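Local coordinates for DNA damage response protein Rtt109, putative (Neosartorya fumigata, PDB 5ZB9), which probably transfers the acetyl group of acetyl-CoA to lysine side chains of histone H3, at residues F119-F122 / L123-H127; H127-P130 / G131-L134; F221-T224 / A225-D228; K295-A298 / Q299-E302; E302-S305 / F306-E309. One frame throughout, in Å; residues are numbered along the deposited sequence.

Contact 1: F119-F122 / L123-H127; sequences FLSF and LVQTH
L123 reaches back to two phenylalanines, one with each methyl. Its CD1 stands over one face of the F119 ring, 4.0 Å from CE2 and off centre toward the rim. This is a CH-pi contact. Its CD2 goes to F122 instead, 3.9 Å from F122 CD2. F119 CG is anti to the backbone N (chi1 -167°), which brings the end of the ring nearer to the turn of L123, although its CB points away from it.

F122 has a second partner in T126. The methyl CG2 of T126 sits over one face of the F122 ring, near the rim, 4.0 Å from CE1. The other branch of T126 is polar. With chi1 at 62°, OG1 lies between the backbone N and the carbonyl carbon and donates to F122 O at 3.1 Å. T126 N donates to the same oxygen at 3.2 Å. The two donors come from opposite faces of the carbonyl plane, so F122 O is gripped twice.

Regular alpha-helical bonds run alongside. V124 N binds L120 O at 2.9 Å, and Q125 N binds S121 O at 3.0 Å, with a fairly straight N-H angle of 168°. The Q125 chain is extended and passes close to S121 O with its CG.

All this belongs to helix 111-127, the helix of a beta-alpha-beta unit with strands 86-96 and 133-140. F119 and L123 face strands 50-61 and 71-82, where F119 touches L57 and V78. L120 packs on V172, I173 and I176 of helix 162-177.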
loop_
_atom_site.group_PDB
_atom_site.type_symbol
_atom_site.label_atom_id
_atom_site.label_comp_id
_atom_site.label_asym_id
_atom_site.label_seq_id
_atom_site.Cartn_x
_atom_site.Cartn_y
_atom_site.Cartn_z
ATOM N N PHE A 119 10.897 1.390 -2.243
ATOM C CA PHE A 119 10.351 0.060 -1.962
ATOM C C PHE A 119 9.091 -0.228 -2.796
ATOM O O PHE A 119 8.981 -1.286 -3.416
ATOM C CB PHE A 119 10.055 -0.087 -0.462
ATOM C CG PHE A 119 9.788 -1.504 -0.022
ATOM C CD1 PHE A 119 10.588 -2.548 -0.462
ATOM C CD2 PHE A 119 8.743 -1.787 0.851
ATOM C CE1 PHE A 119 10.341 -3.857 -0.047
ATOM C CE2 PHE A 119 8.489 -3.084 1.266
ATOM C CZ PHE A 119 9.288 -4.122 0.817
ATOM N N LEU A 120 8.151 0.714 -2.821
ATOM C CA LEU A 120 6.950 0.571 -3.646
ATOM C C LEU A 120 7.295 0.483 -5.135
ATOM O O LEU A 120 6.792 -0.391 -5.839
ATOM C CB LEU A 120 5.989 1.730 -3.395
ATOM C CG LEU A 120 5.318 1.748 -2.015
ATOM C CD1 LEU A 120 4.442 2.972 -1.832
ATOM C CD2 LEU A 120 4.492 0.484 -1.822
ATOM N N SER A 121 8.155 1.385 -5.603
ATOM C CA SER A 121 8.657 1.342 -6.976
ATOM C C SER A 121 9.205 -0.035 -7.318
ATOM O O SER A 121 8.888 -0.610 -8.360
ATOM C CB SER A 121 9.758 2.384 -7.187
ATOM O OG SER A 121 9.331 3.397 -8.073
ATOM N N PHE A 122 10.031 -0.553 -6.418
ATOM C CA PHE A 122 10.631 -1.868 -6.575
ATOM C C PHE A 122 9.577 -2.955 -6.733
ATOM O O PHE A 122 9.672 -3.782 -7.636
ATOM C CB PHE A 122 11.529 -2.170 -5.377
ATOM C CG PHE A 122 12.053 -3.570 -5.351
ATOM C CD1 PHE A 122 13.078 -3.957 -6.198
ATOM C CD2 PHE A 122 11.536 -4.498 -4.470
ATOM C CE1 PHE A 122 13.567 -5.245 -6.175
ATOM C CE2 PHE A 122 12.025 -5.787 -4.444
ATOM C CZ PHE A 122 13.042 -6.156 -5.299
ATOM N N LEU A 123 8.566 -2.947 -5.865
ATOM C CA LEU A 123 7.547 -3.991 -5.894
ATOM C C LEU A 123 6.674 -3.875 -7.145
ATOM O O LEU A 123 6.190 -4.880 -7.662
ATOM C CB LEU A 123 6.686 -3.941 -4.627
ATOM C CG LEU A 123 7.440 -4.175 -3.309
ATOM C CD1 LEU A 123 6.556 -3.895 -2.097
ATOM C CD2 LEU A 123 8.028 -5.589 -3.239
ATOM N N VAL A 124 6.477 -2.652 -7.636
ATOM C CA VAL A 124 5.712 -2.456 -8.861
ATOM C C VAL A 124 6.456 -3.016 -10.074
ATOM O O VAL A 124 5.869 -3.732 -10.886
ATOM C CB VAL A 124 5.401 -0.970 -9.109
ATOM C CG1 VAL A 124 4.878 -0.769 -10.522
ATOM C CG2 VAL A 124 4.398 -0.458 -8.082
ATOM N N GLN A 125 7.746 -2.701 -10.186
ATOM C CA GLN A 125 8.571 -3.200 -11.287
ATOM C C GLN A 125 8.579 -4.721 -11.351
ATOM O O GLN A 125 8.548 -5.297 -12.431
ATOM C CB GLN A 125 10.014 -2.694 -11.170
ATOM C CG GLN A 125 10.150 -1.173 -11.216
ATOM C CD GLN A 125 11.557 -0.696 -10.870
ATOM O OE1 GLN A 125 12.534 -1.425 -11.052
ATOM N NE2 GLN A 125 11.660 0.530 -10.364
ATOM N N THR A 126 8.603 -5.368 -10.191
ATOM C CA THR A 126 8.795 -6.812 -10.140
ATOM C C THR A 126 7.502 -7.616 -10.082
ATOM O O THR A 126 7.546 -8.838 -10.111
ATOM C CB THR A 126 9.655 -7.220 -8.923
ATOM O OG1 THR A 126 8.983 -6.850 -7.718
ATOM C CG2 THR A 126 11.009 -6.539 -8.957
ATOM N N HIS A 127 6.354 -6.955 -9.989
ATOM C CA HIS A 127 5.092 -7.687 -9.895
ATOM C C HIS A 127 4.146 -7.301 -11.009
ATOM O O HIS A 127 3.074 -7.886 -11.165
ATOM C CB HIS A 127 4.443 -7.466 -8.527
ATOM C CG HIS A 127 5.216 -8.088 -7.414
ATOM N ND1 HIS A 127 4.916 -9.333 -6.904
ATOM C CD2 HIS A 127 6.322 -7.671 -6.758
ATOM C CE1 HIS A 127 5.786 -9.639 -5.959
ATOM N NE2 HIS A 127 6.650 -8.647 -5.850
#

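Contact 2: H127-P130 / G131-L134; sequences HQRP and GVRL
The guanidinium of R129 carries V132 on one face. The methyl CG1 of V132 lies there toward the rim, 3.7 Å from NH2. At that end of the group, NH2 itself donates to T83 O and T87 OG1, which helps to fix the rotation of the plane. The R129 chain is bent at chi3 (-77°), which folds the group over the valine. The aliphatic part joins in, with CB 4.0 Å from V132 CB. The side chain of Q128 crosses that of L134 at a slant. The backbone of Q128 is touched by the same leucine, whose CD1 is 3.9 Å from Q128 CA.

R129 to V132 form a type II beta turn, with P130 and G131 at its corners. V132 N donates to R129 O at 3.2 Å. G131 has a positive phi of 74°, a value that favours glycine and suits the third position of this turn. The turn links the end of helix 111-127 to strand 133-140. It therefore reverses the chain in a beta-alpha-beta crossover, and the two short segments run 151° apart.

A water sits where the two arms diverge. It accepts from R129 N at 2.8 Å and donates to V132 O at 2.8 Å, bridging the two arms just behind the turn. Beyond it the new strand enters the sheet. R133 pairs by backbone bonds with T87 of strand 86-96, and L134 with I323 of strand 317-324. The side chain of L134 touches T87, I89 and I323.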
loop_
_atom_site.group_PDB
_atom_site.type_symbol
_atom_site.label_atom_id
_atom_site.label_comp_id
_atom_site.label_asym_id
_atom_site.label_seq_id
_atom_site.Cartn_x
_atom_site.Cartn_y
_atom_site.Cartn_z
ATOM N N HIS A 127 6.354 -6.955 -9.989
ATOM C CA HIS A 127 5.092 -7.687 -9.895
ATOM C C HIS A 127 4.146 -7.301 -11.009
ATOM O O HIS A 127 3.074 -7.886 -11.165
ATOM C CB HIS A 127 4.443 -7.466 -8.527
ATOM C CG HIS A 127 5.216 -8.088 -7.414
ATOM N ND1 HIS A 127 4.916 -9.333 -6.904
ATOM C CD2 HIS A 127 6.322 -7.671 -6.758
ATOM C CE1 HIS A 127 5.786 -9.639 -5.959
ATOM N NE2 HIS A 127 6.650 -8.647 -5.850
ATOM N N GLN A 128 4.567 -6.316 -11.786
ATOM C CA GLN A 128 3.879 -5.937 -13.007
ATOM C C GLN A 128 3.794 -7.118 -13.976
ATOM O O GLN A 128 4.807 -7.687 -14.352
ATOM C CB GLN A 128 4.602 -4.760 -13.662
ATOM C CG GLN A 128 3.944 -4.252 -14.921
ATOM C CD GLN A 128 2.574 -3.685 -14.652
ATOM O OE1 GLN A 128 1.564 -4.385 -14.771
ATOM N NE2 GLN A 128 2.527 -2.407 -14.282
ATOM N N ARG A 129 2.582 -7.493 -14.364
ATOM C CA ARG A 129 2.384 -8.539 -15.362
ATOM C C ARG A 129 1.917 -7.908 -16.663
ATOM O O ARG A 129 1.189 -6.918 -16.637
ATOM C CB ARG A 129 1.362 -9.569 -14.889
ATOM C CG ARG A 129 1.882 -10.561 -13.874
ATOM C CD ARG A 129 0.771 -11.509 -13.464
ATOM N NE ARG A 129 -0.151 -10.877 -12.533
ATOM C CZ ARG A 129 -1.433 -11.205 -12.400
ATOM N NH1 ARG A 129 -1.965 -12.151 -13.162
ATOM N NH2 ARG A 129 -2.188 -10.575 -11.507
ATOM N N PRO A 130 2.337 -8.474 -17.805
ATOM C CA PRO A 130 1.932 -7.978 -19.128
ATOM C C PRO A 130 0.422 -8.014 -19.329
ATOM O O PRO A 130 -0.206 -9.053 -19.113
ATOM C CB PRO A 130 2.622 -8.945 -20.094
ATOM C CG PRO A 130 3.763 -9.507 -19.319
ATOM C CD PRO A 130 3.292 -9.592 -17.902
ATOM N N GLY A 131 -0.153 -6.886 -19.732
ATOM C CA GLY A 131 -1.579 -6.801 -19.981
ATOM C C GLY A 131 -2.480 -6.780 -18.752
ATOM O O GLY A 131 -3.695 -6.653 -18.886
ATOM N N VAL A 132 -1.903 -6.898 -17.559
ATOM C CA VAL A 132 -2.698 -6.922 -16.333
ATOM C C VAL A 132 -2.606 -5.617 -15.542
ATOM O O VAL A 132 -1.517 -5.186 -15.158
ATOM C CB VAL A 132 -2.272 -8.082 -15.420
ATOM C CG1 VAL A 132 -3.041 -8.032 -14.099
ATOM C CG2 VAL A 132 -2.481 -9.412 -16.129
ATOM N N ARG A 133 -3.757 -4.996 -15.309
ATOM C CA ARG A 133 -3.843 -3.789 -14.493
ATOM C C ARG A 133 -3.197 -3.984 -13.113
ATOM O O ARG A 133 -3.371 -5.030 -12.475
ATOM C CB ARG A 133 -5.309 -3.366 -14.340
ATOM C CG ARG A 133 -5.510 -2.054 -13.611
ATOM C CD ARG A 133 -6.943 -1.565 -13.721
ATOM N NE ARG A 133 -7.197 -0.901 -14.995
ATOM C CZ ARG A 133 -8.163 -1.243 -15.841
ATOM N NH1 ARG A 133 -8.979 -2.248 -15.549
ATOM N NH2 ARG A 133 -8.317 -0.577 -16.978
ATOM N N LEU A 134 -2.426 -2.989 -12.674
ATOM C CA LEU A 134 -1.792 -3.020 -11.357
ATOM C C LEU A 134 -2.179 -1.792 -10.528
ATOM O O LEU A 134 -2.213 -0.665 -11.032
ATOM C CB LEU A 134 -0.272 -3.103 -11.484
ATOM C CG LEU A 134 0.501 -3.254 -10.169
ATOM C CD1 LEU A 134 1.717 -4.123 -10.388
ATOM C CD2 LEU A 134 0.920 -1.907 -9.574
HETATM O O HOH W 1 0.222 -6.319 -13.321
#

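Contact 3: F221-T224 / A225-D228; sequences FPIT and ARSD
A225 folds back on F221 and P222 through a run of overlapping turns, each closed by a backbone bond from residue i+3 to residue i. This is a compact piece of the loop between helix 214-218 and strand 235-236. The tighter part lies round A225. A225 N donates to P222 O at 3.0 Å, and A225 CB lies 3.4 Å from the same oxygen. A225 CB also meets F221 CB at 4.2 Å. R226 N bonds to I223 O at 3.0 Å.

The outer part is looser. I223 and R226 are exposed and run out together. I223 CD1 rests over one face of the R226 guanidinium, near the rim, 3.6 Å from NE. Both residues touch a crystal neighbour, so the lattice may influence this pose.

Toward the protein, P222 packs on C170 and D174 of helix 162-177. It lies about 5 Å, side chain to side chain, from R171, which binds CoA in another structure of this protein; none is bound here. T224 OG1 is hydrogen-bonded to D174 OD2, and D228 OD1 makes a salt bridge with R178. The later turns are slack: S227 N reaches T224 O at 3.3 Å and D228 N reaches A225 O at 3.5 Å, both weak bonds.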
loop_
_atom_site.group_PDB
_atom_site.type_symbol
_atom_site.label_atom_id
_atom_site.label_comp_id
_atom_site.label_asym_id
_atom_site.label_seq_id
_atom_site.Cartn_x
_atom_site.Cartn_y
_atom_site.Cartn_z
ATOM N N PHE A 221 -3.275 17.191 -2.662
ATOM C CA PHE A 221 -2.495 16.846 -3.851
ATOM C C PHE A 221 -1.105 17.487 -3.805
ATOM O O PHE A 221 -0.950 18.584 -3.285
ATOM C CB PHE A 221 -3.217 17.290 -5.137
ATOM C CG PHE A 221 -4.534 16.591 -5.392
ATOM C CD1 PHE A 221 -4.940 15.511 -4.622
ATOM C CD2 PHE A 221 -5.365 17.019 -6.423
ATOM C CE1 PHE A 221 -6.149 14.879 -4.873
ATOM C CE2 PHE A 221 -6.576 16.391 -6.676
ATOM C CZ PHE A 221 -6.967 15.324 -5.908
ATOM N N PRO A 222 -0.092 16.815 -4.371
ATOM C CA PRO A 222 1.237 17.438 -4.493
ATOM C C PRO A 222 1.206 18.673 -5.407
ATOM O O PRO A 222 0.368 18.736 -6.307
ATOM C CB PRO A 222 2.098 16.329 -5.111
ATOM C CG PRO A 222 1.295 15.069 -4.983
ATOM C CD PRO A 222 -0.134 15.462 -4.949
ATOM N N ILE A 223 2.114 19.625 -5.198
ATOM C CA ILE A 223 2.105 20.876 -5.965
ATOM C C ILE A 223 2.346 20.636 -7.462
ATOM O O ILE A 223 1.949 21.446 -8.303
ATOM C CB ILE A 223 3.150 21.891 -5.408
ATOM C CG1 ILE A 223 3.065 23.239 -6.144
ATOM C CG2 ILE A 223 4.561 21.320 -5.455
ATOM C CD1 ILE A 223 1.664 23.863 -6.154
ATOM N N THR A 224 2.951 19.504 -7.799
ATOM C CA THR A 224 3.075 19.106 -9.199
ATOM C C THR A 224 1.736 19.113 -9.957
ATOM O O THR A 224 1.710 19.311 -11.170
ATOM C CB THR A 224 3.695 17.705 -9.321
ATOM O OG1 THR A 224 2.949 16.780 -8.520
ATOM C CG2 THR A 224 5.132 17.716 -8.845
ATOM N N ALA A 225 0.630 18.912 -9.243
ATOM C CA ALA A 225 -0.687 18.829 -9.874
ATOM C C ALA A 225 -1.165 20.181 -10.400
ATOM O O ALA A 225 -2.086 20.246 -11.224
ATOM C CB ALA A 225 -1.713 18.259 -8.901
ATOM N N ARG A 226 -0.543 21.253 -9.925
ATOM C CA ARG A 226 -0.921 22.591 -10.350
ATOM C C ARG A 226 -0.665 22.789 -11.844
ATOM O O ARG A 226 -1.409 23.500 -12.525
ATOM C CB ARG A 226 -0.167 23.646 -9.539
ATOM C CG ARG A 226 -0.794 25.035 -9.604
ATOM C CD ARG A 226 -0.015 26.035 -8.771
ATOM N NE ARG A 226 1.414 25.935 -9.051
ATOM C CZ ARG A 226 2.346 26.680 -8.468
ATOM N NH1 ARG A 226 2.000 27.597 -7.568
ATOM N NH2 ARG A 226 3.622 26.504 -8.785
ATOM N N SER A 227 0.374 22.136 -12.352
ATOM C CA SER A 227 0.809 22.363 -13.724
ATOM C C SER A 227 0.388 21.269 -14.715
ATOM O O SER A 227 0.731 21.343 -15.895
ATOM C CB SER A 227 2.330 22.529 -13.759
ATOM O OG SER A 227 2.974 21.394 -13.221
ATOM N N ASP A 228 -0.346 20.264 -14.253
ATOM C CA ASP A 228 -0.918 19.284 -15.171
ATOM C C ASP A 228 -2.037 19.955 -15.952
ATOM O O ASP A 228 -2.739 20.808 -15.413
ATOM C CB ASP A 228 -1.443 18.056 -14.423
ATOM C CG ASP A 228 -0.347 17.311 -13.675
ATOM O OD1 ASP A 228 0.695 16.987 -14.286
ATOM O OD2 ASP A 228 -0.523 17.053 -12.470
#

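Contact 4: K295-A298 / Q299-E302; sequences KSLA and QFWE
Q299 follows K295 with its side chain. Its OE1 comes to 3.4 Å from K295 CB and accepts from K295 N at 3.0 Å. The donor stands well above the amide plane, so the bond does not use a lone pair. The extended chain of Q299, with chi1 at -158°, spans this distance. The amine of K295 leads away and bonds to W291 O.

S296 meets the backbone of the same glutamine. Its OG accepts from Q299 N at 3.1 Å. The serine torsion (chi1 73°) places OG between its own N and carbonyl carbon, beside this N-H. S296 O then takes F300 N at 3.0 Å, the first regular bond of the helix.

On another side, L297 runs alongside W301. L297 CD1 comes to 3.9 Å from W301 NE1, and L297 O is 3.4 Å from W301 CD1, at an oblique angle to the ring. F300 takes one face of that indole, its CD2 over the centre of the ring. F300 is buried and continues onto F267, L268 and L271 of helix 266-272. L297 packs on Y239 and V256.

S296 is thus the N-cap of helix 297-304. Its hydroxyl satisfies an early amide of the first turn, the hallmark of an N-capped helix start.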
loop_
_atom_site.group_PDB
_atom_site.type_symbol
_atom_site.label_atom_id
_atom_site.label_comp_id
_atom_site.label_asym_id
_atom_site.label_seq_id
_atom_site.Cartn_x
_atom_site.Cartn_y
_atom_site.Cartn_z
ATOM N N LYS A 295 -27.444 2.387 0.536
ATOM C CA LYS A 295 -28.062 1.856 -0.683
ATOM C C LYS A 295 -27.223 1.993 -1.950
ATOM O O LYS A 295 -27.512 1.353 -2.959
ATOM C CB LYS A 295 -29.418 2.532 -0.910
ATOM C CG LYS A 295 -30.436 2.260 0.192
ATOM C CD LYS A 295 -30.688 0.767 0.329
ATOM C CE LYS A 295 -31.723 0.451 1.401
ATOM N NZ LYS A 295 -32.095 -0.997 1.348
ATOM N N SER A 296 -26.190 2.823 -1.907
ATOM C CA SER A 296 -25.328 3.007 -3.066
ATOM C C SER A 296 -23.882 3.253 -2.663
ATOM O O SER A 296 -23.582 3.527 -1.492
ATOM C CB SER A 296 -25.814 4.176 -3.904
ATOM O OG SER A 296 -25.529 5.394 -3.239
ATOM N N LEU A 297 -22.989 3.175 -3.646
ATOM C CA LEU A 297 -21.578 3.452 -3.421
ATOM C C LEU A 297 -21.375 4.908 -3.001
ATOM O O LEU A 297 -20.609 5.198 -2.082
ATOM C CB LEU A 297 -20.772 3.133 -4.677
ATOM C CG LEU A 297 -19.254 3.193 -4.544
ATOM C CD1 LEU A 297 -18.795 2.464 -3.282
ATOM C CD2 LEU A 297 -18.611 2.603 -5.783
ATOM N N ALA A 298 -22.077 5.817 -3.669
ATOM C CA ALA A 298 -22.040 7.236 -3.315
ATOM C C ALA A 298 -22.418 7.453 -1.855
ATOM O O ALA A 298 -21.824 8.276 -1.157
ATOM C CB ALA A 298 -22.975 8.029 -4.223
ATOM N N GLN A 299 -23.409 6.700 -1.395
ATOM C CA GLN A 299 -23.918 6.856 -0.042
ATOM C C GLN A 299 -22.964 6.220 0.976
ATOM O O GLN A 299 -22.893 6.648 2.131
ATOM C CB GLN A 299 -25.314 6.246 0.059
ATOM C CG GLN A 299 -26.149 6.784 1.199
ATOM C CD GLN A 299 -27.500 6.083 1.329
ATOM O OE1 GLN A 299 -27.922 5.326 0.441
ATOM N NE2 GLN A 299 -28.183 6.330 2.448
ATOM N N PHE A 300 -22.226 5.203 0.539
ATOM C CA PHE A 300 -21.180 4.602 1.365
ATOM C C PHE A 300 -20.093 5.627 1.715
ATOM O O PHE A 300 -19.716 5.753 2.879
ATOM C CB PHE A 300 -20.570 3.380 0.651
ATOM C CG PHE A 300 -19.379 2.781 1.361
ATOM C CD1 PHE A 300 -19.552 1.867 2.389
ATOM C CD2 PHE A 300 -18.085 3.124 0.991
ATOM C CE1 PHE A 300 -18.461 1.319 3.045
ATOM C CE2 PHE A 300 -16.989 2.577 1.641
ATOM C CZ PHE A 300 -17.178 1.672 2.667
ATOM N N TRP A 301 -19.598 6.369 0.724
ATOM C CA TRP A 301 -18.554 7.360 0.994
ATOM C C TRP A 301 -19.084 8.503 1.863
ATOM O O TRP A 301 -18.356 9.045 2.704
ATOM C CB TRP A 301 -17.954 7.923 -0.304
ATOM C CG TRP A 301 -17.195 6.909 -1.116
ATOM C CD1 TRP A 301 -17.458 6.531 -2.397
ATOM C CD2 TRP A 301 -16.060 6.133 -0.696
ATOM N NE1 TRP A 301 -16.562 5.570 -2.805
ATOM C CE2 TRP A 301 -15.696 5.304 -1.779
ATOM C CE3 TRP A 301 -15.319 6.057 0.489
ATOM C CZ2 TRP A 301 -14.626 4.412 -1.715
ATOM C CZ3 TRP A 301 -14.256 5.169 0.553
ATOM C CH2 TRP A 301 -13.920 4.360 -0.543
ATOM N N GLU A 302 -20.349 8.864 1.673
ATOM C CA GLU A 302 -20.938 9.913 2.490
ATOM C C GLU A 302 -21.024 9.466 3.933
ATOM O O GLU A 302 -20.653 10.202 4.845
ATOM C CB GLU A 302 -22.324 10.299 1.993
ATOM C CG GLU A 302 -22.880 11.510 2.726
ATOM C CD GLU A 302 -24.396 11.623 2.639
ATOM O OE1 GLU A 302 -25.016 10.874 1.841
ATOM O OE2 GLU A 302 -24.963 12.457 3.387
#

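Contact 5: E302-S305 / F306-E309; sequences EMMS and FRQE
S305 places its hydroxyl over one face of the F306 ring, the residue next to it in the chain. OG lies 3.5 Å from F306 CD1. The same hydroxyl donates back to E302 O, nearly straight in line with the carbonyl, but the bond is modelled so short that its length is doubtful. E302 O accepts more normally from S305 N, at 3.2 Å. This oxygen approaches the phenylalanine ring too, 3.5 Å from CD1 and obliquely.

M303 reaches the ring with its end. Bends at chi2 and chi3 turn the thioether back toward the ring, and CE comes to 3.7 Å from F306 CE1. The sulfur is farther off, 5.2 Å from the ring centroid and oblique to it. This is a Met-aromatic contact.

The backbone leaves the helix here. F306 N donates to M303 O at 3.1 Å. M304 to R307 then form a type I beta turn, closed by R307 N to M304 O at 3.0 Å. M304 SD packs across the R307 chain, 3.9 Å from CG.

The segment carries the chain from helix 297-304 toward strand 317-324. Helix 266-272 covers one side: M303, M304 and R307 touch its F267. R307 makes a salt bridge with D270 of that helix, and E309 makes one with R266 at its start.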
loop_
_atom_site.group_PDB
_atom_site.type_symbol
_atom_site.label_atom_id
_atom_site.label_comp_id
_atom_site.label_asym_id
_atom_site.label_seq_id
_atom_site.Cartn_x
_atom_site.Cartn_y
_atom_site.Cartn_z
ATOM N N GLU A 302 -20.349 8.864 1.673
ATOM C CA GLU A 302 -20.938 9.913 2.490
ATOM C C GLU A 302 -21.024 9.466 3.933
ATOM O O GLU A 302 -20.653 10.202 4.845
ATOM C CB GLU A 302 -22.324 10.299 1.993
ATOM C CG GLU A 302 -22.880 11.510 2.726
ATOM C CD GLU A 302 -24.396 11.623 2.639
ATOM O OE1 GLU A 302 -25.016 10.874 1.841
ATOM O OE2 GLU A 302 -24.963 12.457 3.387
ATOM N N MET A 303 -21.504 8.248 4.146
ATOM C CA MET A 303 -21.685 7.759 5.508
ATOM C C MET A 303 -20.354 7.384 6.165
ATOM O O MET A 303 -20.267 7.312 7.392
ATOM C CB MET A 303 -22.650 6.574 5.518
ATOM C CG MET A 303 -24.082 6.948 5.140
ATOM S SD MET A 303 -24.825 8.139 6.292
ATOM C CE MET A 303 -24.800 9.628 5.307
ATOM N N MET A 304 -19.319 7.151 5.356
ATOM C CA MET A 304 -17.979 6.940 5.904
ATOM C C MET A 304 -17.570 8.144 6.732
ATOM O O MET A 304 -16.966 7.998 7.790
ATOM C CB MET A 304 -16.944 6.702 4.798
ATOM C CG MET A 304 -16.401 5.275 4.728
ATOM S SD MET A 304 -15.669 4.662 6.260
ATOM C CE MET A 304 -14.118 5.543 6.304
ATOM N N SER A 305 -17.926 9.334 6.253
ATOM C CA SER A 305 -17.542 10.574 6.915
ATOM C C SER A 305 -18.131 10.747 8.311
ATOM O O SER A 305 -17.742 11.674 9.020
ATOM C CB SER A 305 -17.946 11.774 6.066
ATOM O OG SER A 305 -19.340 11.966 6.126
ATOM N N PHE A 306 -19.062 9.876 8.705
ATOM C CA PHE A 306 -19.658 9.950 10.042
ATOM C C PHE A 306 -19.144 8.864 10.976
ATOM O O PHE A 306 -19.496 8.827 12.151
ATOM C CB PHE A 306 -21.185 9.881 9.953
ATOM C CG PHE A 306 -21.789 11.051 9.237
ATOM C CD1 PHE A 306 -22.167 10.947 7.910
ATOM C CD2 PHE A 306 -21.944 12.266 9.883
ATOM C CE1 PHE A 306 -22.711 12.024 7.245
ATOM C CE2 PHE A 306 -22.485 13.350 9.225
ATOM C CZ PHE A 306 -22.869 13.229 7.903
ATOM N N ARG A 307 -18.309 7.984 10.447
ATOM C CA ARG A 307 -17.668 6.963 11.248
ATOM C C ARG A 307 -16.641 7.599 12.175
ATOM O O ARG A 307 -16.222 8.723 11.954
ATOM C CB ARG A 307 -17.009 5.922 10.347
ATOM C CG ARG A 307 -17.979 5.237 9.405
ATOM C CD ARG A 307 -18.775 4.187 10.141
ATOM N NE ARG A 307 -17.935 3.070 10.550
ATOM C CZ ARG A 307 -18.393 1.990 11.167
ATOM N NH1 ARG A 307 -19.688 1.896 11.449
ATOM N NH2 ARG A 307 -17.562 1.008 11.506
ATOM N N GLN A 308 -16.231 6.867 13.203
ATOM C CA GLN A 308 -15.318 7.392 14.199
ATOM C C GLN A 308 -14.009 7.910 13.582
ATOM O O GLN A 308 -13.502 8.961 13.974
ATOM C CB GLN A 308 -15.027 6.314 15.246
ATOM C CG GLN A 308 -14.345 6.829 16.504
ATOM C CD GLN A 308 -12.831 6.927 16.363
ATOM O OE1 GLN A 308 -12.183 6.030 15.809
ATOM N NE2 GLN A 308 -12.260 8.023 16.861
ATOM N N GLU A 309 -13.476 7.183 12.607
ATOM C CA GLU A 309 -12.207 7.549 11.991
ATOM C C GLU A 309 -12.296 8.823 11.125
ATOM O O GLU A 309 -11.269 9.383 10.719
ATOM C CB GLU A 309 -11.676 6.382 11.150
ATOM C CG GLU A 309 -11.428 5.081 11.934
ATOM C CD GLU A 309 -12.607 4.102 11.888
ATOM O OE1 GLU A 309 -13.773 4.544 11.745
ATOM O OE2 GLU A 309 -12.358 2.877 11.996
#

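How the contacts relate
Contact 1 is the buried one, within helix 111-127, and contact 2 follows it, partly buried, where the chain turns into strand 133-140. They share H127 and touch, V124 CG2 lying 4.1 Å from L134 CD2. Contacts 4 and 5 share E302: contact 4 lies at the start of helix 297-304 and contact 5 at its end, both at the surface and across the chain's centre from contact 1. Contact 3 is also superficial, and nearest of the five to CoA-binding residues, with contact 1 next. Apolar packing on rings dominates the buried helix. Nearer the surface, turns and a serine cap prevail, and contacts 2 and 3 both set a methyl on a guanidinium.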